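Local coordinates for L-tyrosine isonitrile synthase (Pseudomonas aeruginosa, PDB 3E59), which builds the isonitrile group onto L-tyrosine, drawing its carbon from C2 of ribulose 5-phosphate, in the biosynthesis of paerucumarin, at residues Leu11-Tyr22 against Phe92-Phe103. Residues are numbered along the deposited sequence; the frame is centred on the assembly and turned at random.
Sequences LPARVLKELLLY and FLNHLCQRIQLF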
# COMPACT_ATOMS: atom_id res chain seq x y z
N LEU A 11 0.47 -27.56 -0.50
CA LEU A 11 0.12 -26.49 0.45
C LEU A 11 0.72 -25.13 0.11
O LEU A 11 -0.01 -24.15 0.09
CB LEU A 11 0.45 -26.88 1.90
CG LEU A 11 -0.52 -27.79 2.66
CD1 LEU A 11 0.13 -28.31 3.93
CD2 LEU A 11 -1.81 -27.06 2.98
N PRO A 12 2.06 -25.06 -0.12
CA PRO A 12 2.67 -23.79 -0.57
C PRO A 12 2.08 -23.23 -1.86
O PRO A 12 1.86 -22.02 -1.94
CB PRO A 12 4.14 -24.17 -0.77
CG PRO A 12 4.36 -25.33 0.13
CD PRO A 12 3.08 -26.11 0.06
N ALA A 13 1.82 -24.08 -2.84
CA ALA A 13 1.24 -23.63 -4.12
C ALA A 13 -0.22 -23.17 -3.98
O ALA A 13 -0.67 -22.33 -4.75
CB ALA A 13 1.37 -24.70 -5.19
N ARG A 14 -0.93 -23.74 -3.01
CA ARG A 14 -2.32 -23.36 -2.73
C ARG A 14 -2.37 -21.97 -2.09
O ARG A 14 -3.25 -21.18 -2.41
CB ARG A 14 -2.99 -24.39 -1.82
CG ARG A 14 -3.32 -25.73 -2.49
CD ARG A 14 -4.06 -26.66 -1.52
NE ARG A 14 -5.38 -26.15 -1.16
CZ ARG A 14 -6.22 -26.73 -0.30
NH1 ARG A 14 -5.88 -27.87 0.31
NH2 ARG A 14 -7.40 -26.18 -0.05
N VAL A 15 -1.42 -21.69 -1.20
CA VAL A 15 -1.30 -20.34 -0.63
C VAL A 15 -1.09 -19.35 -1.76
O VAL A 15 -1.80 -18.34 -1.85
CB VAL A 15 -0.15 -20.25 0.42
CG1 VAL A 15 0.02 -18.81 0.94
CG2 VAL A 15 -0.41 -21.20 1.59
N LEU A 16 -0.14 -19.66 -2.64
CA LEU A 16 0.25 -18.74 -3.71
C LEU A 16 -0.92 -18.51 -4.66
O LEU A 16 -1.18 -17.37 -5.07
CB LEU A 16 1.49 -19.25 -4.46
CG LEU A 16 2.03 -18.35 -5.58
CD1 LEU A 16 2.43 -16.96 -5.08
CD2 LEU A 16 3.20 -19.01 -6.31
N LYS A 17 -1.62 -19.58 -5.02
CA LYS A 17 -2.78 -19.50 -5.92
C LYS A 17 -3.85 -18.57 -5.34
O LYS A 17 -4.52 -17.85 -6.08
CB LYS A 17 -3.35 -20.89 -6.23
N GLU A 18 -3.98 -18.59 -4.02
CA GLU A 18 -4.84 -17.65 -3.28
C GLU A 18 -4.42 -16.17 -3.44
O GLU A 18 -5.27 -15.29 -3.59
CB GLU A 18 -4.86 -18.04 -1.80
CG GLU A 18 -5.81 -17.24 -0.94
CD GLU A 18 -7.26 -17.48 -1.29
OE1 GLU A 18 -7.64 -18.66 -1.46
OE2 GLU A 18 -8.02 -16.49 -1.41
N LEU A 19 -3.11 -15.90 -3.41
CA LEU A 19 -2.59 -14.55 -3.62
C LEU A 19 -2.68 -14.11 -5.08
O LEU A 19 -2.94 -12.95 -5.35
CB LEU A 19 -1.12 -14.46 -3.17
CG LEU A 19 -0.76 -14.98 -1.77
CD1 LEU A 19 0.76 -15.11 -1.60
CD2 LEU A 19 -1.35 -14.07 -0.69
N LEU A 20 -2.45 -15.04 -6.00
CA LEU A 20 -2.37 -14.75 -7.42
C LEU A 20 -3.68 -14.19 -8.00
O LEU A 20 -3.65 -13.43 -8.98
CB LEU A 20 -1.92 -16.00 -8.20
CG LEU A 20 -0.43 -16.37 -8.17
CD1 LEU A 20 -0.22 -17.74 -8.76
CD2 LEU A 20 0.42 -15.32 -8.92
N LEU A 21 -4.81 -14.59 -7.41
CA LEU A 21 -6.13 -14.07 -7.74
C LEU A 21 -6.26 -12.56 -7.58
O LEU A 21 -7.07 -11.94 -8.27
CB LEU A 21 -7.20 -14.71 -6.85
CG LEU A 21 -7.41 -16.21 -6.96
CD1 LEU A 21 -8.20 -16.71 -5.74
CD2 LEU A 21 -8.11 -16.58 -8.29
N TYR A 22 -5.47 -11.98 -6.67
CA TYR A 22 -5.57 -10.56 -6.30
C TYR A 22 -4.31 -9.76 -6.64
O TYR A 22 -4.07 -8.68 -6.08
CB TYR A 22 -5.88 -10.44 -4.80
CG TYR A 22 -7.12 -11.22 -4.40
CD1 TYR A 22 -8.40 -10.72 -4.67
CD2 TYR A 22 -7.02 -12.47 -3.79
CE1 TYR A 22 -9.54 -11.44 -4.32
CE2 TYR A 22 -8.15 -13.19 -3.44
CZ TYR A 22 -9.40 -12.66 -3.71
OH TYR A 22 -10.53 -13.36 -3.37
N PHE A 92 -10.97 -7.40 3.77
CA PHE A 92 -10.48 -8.32 2.74
C PHE A 92 -9.21 -9.04 3.17
O PHE A 92 -9.07 -10.26 2.97
CB PHE A 92 -10.22 -7.61 1.39
CG PHE A 92 -9.44 -8.47 0.44
CD1 PHE A 92 -10.10 -9.43 -0.34
CD2 PHE A 92 -8.05 -8.38 0.36
CE1 PHE A 92 -9.38 -10.26 -1.18
CE2 PHE A 92 -7.32 -9.21 -0.48
CZ PHE A 92 -7.99 -10.14 -1.25
N LEU A 93 -8.27 -8.27 3.72
CA LEU A 93 -6.96 -8.80 4.08
C LEU A 93 -7.11 -9.82 5.20
O LEU A 93 -6.44 -10.85 5.21
CB LEU A 93 -6.02 -7.68 4.52
CG LEU A 93 -5.49 -6.69 3.47
CD1 LEU A 93 -4.74 -5.57 4.16
CD2 LEU A 93 -4.62 -7.39 2.46
N ASN A 94 -8.00 -9.51 6.14
CA ASN A 94 -8.31 -10.45 7.19
C ASN A 94 -8.93 -11.75 6.67
O ASN A 94 -8.59 -12.82 7.16
CB ASN A 94 -9.19 -9.82 8.27
CG ASN A 94 -9.22 -10.66 9.52
OD1 ASN A 94 -8.22 -10.75 10.23
ND2 ASN A 94 -10.36 -11.31 9.79
N HIS A 95 -9.83 -11.66 5.69
CA HIS A 95 -10.49 -12.85 5.17
C HIS A 95 -9.53 -13.70 4.35
O HIS A 95 -9.63 -14.92 4.35
CB HIS A 95 -11.76 -12.50 4.36
CG HIS A 95 -12.60 -13.70 4.01
ND1 HIS A 95 -12.86 -14.07 2.70
CD2 HIS A 95 -13.22 -14.61 4.80
CE1 HIS A 95 -13.61 -15.16 2.70
NE2 HIS A 95 -13.85 -15.51 3.96
N LEU A 96 -8.61 -13.06 3.65
CA LEU A 96 -7.52 -13.75 2.97
C LEU A 96 -6.74 -14.68 3.94
O LEU A 96 -6.44 -15.84 3.61
CB LEU A 96 -6.59 -12.71 2.33
CG LEU A 96 -5.42 -13.14 1.43
CD1 LEU A 96 -5.88 -13.77 0.12
CD2 LEU A 96 -4.57 -11.93 1.14
N CYS A 97 -6.45 -14.19 5.14
CA CYS A 97 -5.75 -14.97 6.17
C CYS A 97 -6.60 -16.15 6.63
O CYS A 97 -6.08 -17.25 6.84
CB CYS A 97 -5.37 -14.08 7.36
SG CYS A 97 -4.02 -12.90 7.07
N GLN A 98 -7.92 -15.91 6.77
CA GLN A 98 -8.88 -16.96 7.17
C GLN A 98 -8.98 -18.07 6.11
O GLN A 98 -8.98 -19.26 6.44
CB GLN A 98 -10.26 -16.35 7.47
CG GLN A 98 -10.29 -15.43 8.71
CD GLN A 98 -11.66 -14.80 8.98
OE1 GLN A 98 -12.34 -14.33 8.07
NE2 GLN A 98 -12.06 -14.79 10.24
N ARG A 99 -9.06 -17.68 4.84
CA ARG A 99 -9.08 -18.67 3.74
C ARG A 99 -7.83 -19.57 3.70
O ARG A 99 -7.94 -20.76 3.44
CB ARG A 99 -9.29 -18.00 2.37
CG ARG A 99 -10.64 -17.31 2.24
CD ARG A 99 -11.06 -17.11 0.79
NE ARG A 99 -12.11 -18.05 0.39
CZ ARG A 99 -11.90 -19.19 -0.27
NH1 ARG A 99 -10.67 -19.56 -0.63
NH2 ARG A 99 -12.92 -19.97 -0.57
N ILE A 100 -6.66 -18.99 3.96
CA ILE A 100 -5.41 -19.75 4.10
C ILE A 100 -5.52 -20.73 5.28
O ILE A 100 -5.13 -21.89 5.17
CB ILE A 100 -4.17 -18.82 4.25
CG1 ILE A 100 -3.88 -18.07 2.93
CG2 ILE A 100 -2.95 -19.61 4.71
CD1 ILE A 100 -2.80 -17.01 3.01
N GLN A 101 -6.07 -20.26 6.40
CA GLN A 101 -6.23 -21.08 7.61
C GLN A 101 -7.20 -22.27 7.42
O GLN A 101 -7.19 -23.23 8.21
CB GLN A 101 -6.64 -20.21 8.82
CG GLN A 101 -6.43 -20.92 10.17
CD GLN A 101 -6.25 -19.96 11.34
OE1 GLN A 101 -6.95 -18.96 11.44
NE2 GLN A 101 -5.32 -20.29 12.23
N LEU A 102 -8.02 -22.22 6.36
CA LEU A 102 -8.95 -23.31 6.05
C LEU A 102 -8.23 -24.60 5.68
O LEU A 102 -8.69 -25.68 6.04
CB LEU A 102 -9.92 -22.91 4.93
CG LEU A 102 -11.12 -22.01 5.24
CD1 LEU A 102 -11.95 -21.82 3.99
CD2 LEU A 102 -11.99 -22.55 6.38
N PHE A 103 -7.10 -24.49 4.97
CA PHE A 103 -6.28 -25.66 4.63
C PHE A 103 -4.95 -25.76 5.39
O PHE A 103 -4.37 -26.84 5.47
CB PHE A 103 -6.04 -25.77 3.12
CG PHE A 103 -5.41 -24.54 2.50
CD1 PHE A 103 -6.20 -23.60 1.84
CD2 PHE A 103 -4.03 -24.34 2.55
CE1 PHE A 103 -5.62 -22.46 1.26
CE2 PHE A 103 -3.45 -23.21 1.96
CZ PHE A 103 -4.25 -22.27 1.31
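E18 OE1 accepts a weak, bent salt-bridge hydrogen bond from R99 NH1 (3.3 Å, 133° at the hydrogen), OE1 lying at the guanidinium edge, near its plane. With CG anti to the backbone N (chi1 -175°), the E18 chain carries CG to 3.6 Å from L96 CD1; the later bend at chi2 turns the carboxylate toward R99. Beyond it F92 drives the CE1-CZ edge of its ring into the face of Y22, F92 CZ standing 3.3 Å above the middle of the Y22 ring, a T-shaped pair with planes 69° apart. At the other end F103 reaches across between the helices. R14 covers one of its faces, with CB in a CH-pi contact and NH2 3.4 Å from F103 CD1, while L11 CD2 and V15 CG2 meet the ring's edge, the former 3.5 Å from F103 CD2. Deeper, V15 CG1 touches I100 CD1 at 3.9 Å, and both side chains also rest on I60. Helices 11-20 and 84-103 run nearly antiparallel, their segment axes 10.3 Å apart at their closest, with V15 and I100 facing the five-stranded parallel sheet, a helix pair packed on one side of the sheet of an alpha/beta fold.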